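Allergen Bos d 2 (Bos taurus, PDB 4WFV) probably carries pheromones or other small odorant molecules as a secreted lipocalin, and is a major allergen of cow dander. Local coordinates at residues A70-Q73 against V77-L80. Numbering follows the deposited sequence.
Sequences AKRQ and VYVL
Tyr78 lays its ring against the backbone N and CA and the CB of Arg72, while its own CB meets the methyl of Ala70. The tyrosine CG lies anti to its carbonyl carbon (chi1 -62°), which carries the ring over the partner strand: CD2 of Tyr78 comes within 3.3 Å of Arg72 N and CE2 within 3.7 Å of Arg72 CB. Tyr78 and Arg72 form a non-hydrogen-bonded antiparallel pair with both side chains on the same face. Their chains run on obliquely, the guanidinium and ring planes 37° apart, and each polar end has a partner of its own: Tyr78 OH is hydrogen-bonded to Cys48 O and Arg72 NE to Gly75 O, while Arg72 NH1 makes a salt bridge with Glu49. The Ala70 methyl packs between Tyr78 CB and Leu80 CD2, 3.7 Å and 3.9 Å away. Next along the strands, Lys71 and Val79 form a hydrogen-bonded pair, their side chains on the face away from Tyr78, with Lys71 N to Val79 O at 3.0 Å and Val79 N to Lys71 O at 2.8 Å. Gln73 N continues the ladder toward the turn with a 2.7 Å bond to Val77 O. The Gln73 side chain, extended, runs alongside Val77 and brings OE1 to 3.5 Å from Val79 CG2 on the Lys71 face. The two segments are the turn-proximal arms of the hairpin of strands 62-74 and 77-81 in the antiparallel lipocalin barrel, with strand 50-59 flanking the first and strand 85-93 the second, where Val77 and Val79 touch Thr87 and Leu80 packs on Leu88.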
loop_
_atom_site.group_PDB
_atom_site.type_symbol
_atom_site.label_atom_id
_atom_site.label_comp_id
_atom_site.label_asym_id
_atom_site.label_seq_id
_atom_site.Cartn_x
_atom_site.Cartn_y
_atom_site.Cartn_z
ATOM N N ALA A 70 -5.241 -3.634 10.681
ATOM C CA ALA A 70 -4.736 -4.909 10.188
ATOM C C ALA A 70 -4.047 -5.660 11.324
ATOM O O ALA A 70 -3.289 -5.074 12.086
ATOM C CB ALA A 70 -3.762 -4.676 9.045
ATOM N N LYS A 71 -4.303 -6.958 11.423
ATOM C CA LYS A 71 -3.738 -7.784 12.493
ATOM C C LYS A 71 -2.583 -8.643 11.997
ATOM O O LYS A 71 -2.685 -9.269 10.951
ATOM C CB LYS A 71 -4.829 -8.690 13.060
ATOM C CG LYS A 71 -4.336 -9.676 14.111
ATOM C CD LYS A 71 -3.867 -8.979 15.370
ATOM C CE LYS A 71 -3.355 -9.990 16.385
ATOM N NZ LYS A 71 -2.841 -9.338 17.621
ATOM N N ARG A 72 -1.485 -8.690 12.754
ATOM C CA ARG A 72 -0.330 -9.488 12.354
ATOM C C ARG A 72 -0.666 -10.978 12.299
ATOM O O ARG A 72 -1.238 -11.536 13.242
ATOM C CB ARG A 72 0.846 -9.268 13.311
ATOM C CG ARG A 72 1.718 -10.508 13.467
ATOM C CD ARG A 72 2.913 -10.231 14.359
ATOM N NE ARG A 72 3.791 -9.241 13.753
ATOM C CZ ARG A 72 4.539 -8.389 14.445
ATOM N NH1 ARG A 72 4.502 -8.403 15.771
ATOM N NH2 ARG A 72 5.314 -7.521 13.810
ATOM N N GLN A 73 -0.301 -11.607 11.188
ATOM C CA GLN A 73 -0.410 -13.052 11.020
ATOM C C GLN A 73 0.911 -13.692 11.445
ATOM O O GLN A 73 0.974 -14.419 12.440
ATOM C CB GLN A 73 -0.723 -13.370 9.556
ATOM C CG GLN A 73 -0.797 -14.855 9.199
ATOM C CD GLN A 73 -1.254 -15.081 7.760
ATOM O OE1 GLN A 73 -2.429 -14.907 7.436
ATOM N NE2 GLN A 73 -0.324 -15.455 6.893
ATOM N N VAL A 77 3.536 -9.789 7.945
ATOM C CA VAL A 77 2.339 -10.066 7.162
ATOM C C VAL A 77 1.131 -9.854 8.047
ATOM O O VAL A 77 1.030 -10.461 9.126
ATOM C CB VAL A 77 2.325 -11.500 6.627
ATOM C CG1 VAL A 77 1.038 -11.740 5.845
ATOM C CG2 VAL A 77 3.539 -11.741 5.731
ATOM N N TYR A 78 0.228 -8.991 7.590
ATOM C CA TYR A 78 -0.976 -8.615 8.323
ATOM C C TYR A 78 -2.217 -9.009 7.537
ATOM O O TYR A 78 -2.154 -9.192 6.324
ATOM C CB TYR A 78 -0.983 -7.104 8.576
ATOM C CG TYR A 78 0.174 -6.655 9.428
ATOM C CD1 TYR A 78 1.442 -6.475 8.877
ATOM C CD2 TYR A 78 0.007 -6.430 10.782
ATOM C CE1 TYR A 78 2.517 -6.075 9.663
ATOM C CE2 TYR A 78 1.075 -6.037 11.574
ATOM C CZ TYR A 78 2.317 -5.857 11.005
ATOM O OH TYR A 78 3.377 -5.468 11.803
ATOM N N VAL A 79 -3.338 -9.153 8.237
ATOM C CA VAL A 79 -4.609 -9.444 7.580
ATOM C C VAL A 79 -5.614 -8.337 7.850
ATOM O O VAL A 79 -5.689 -7.804 8.959
ATOM C CB VAL A 79 -5.192 -10.786 8.069
ATOM C CG1 VAL A 79 -6.599 -11.006 7.524
ATOM C CG2 VAL A 79 -4.294 -11.925 7.635
ATOM N N LEU A 80 -6.389 -7.974 6.837
ATOM C CA LEU A 80 -7.496 -7.055 7.051
ATOM C C LEU A 80 -8.596 -7.263 6.025
ATOM O O LEU A 80 -8.335 -7.679 4.886
ATOM C CB LEU A 80 -7.033 -5.602 7.046
ATOM C CG LEU A 80 -6.528 -5.024 5.731
ATOM C CD1 LEU A 80 -6.703 -3.509 5.734
ATOM C CD2 LEU A 80 -5.083 -5.409 5.482
#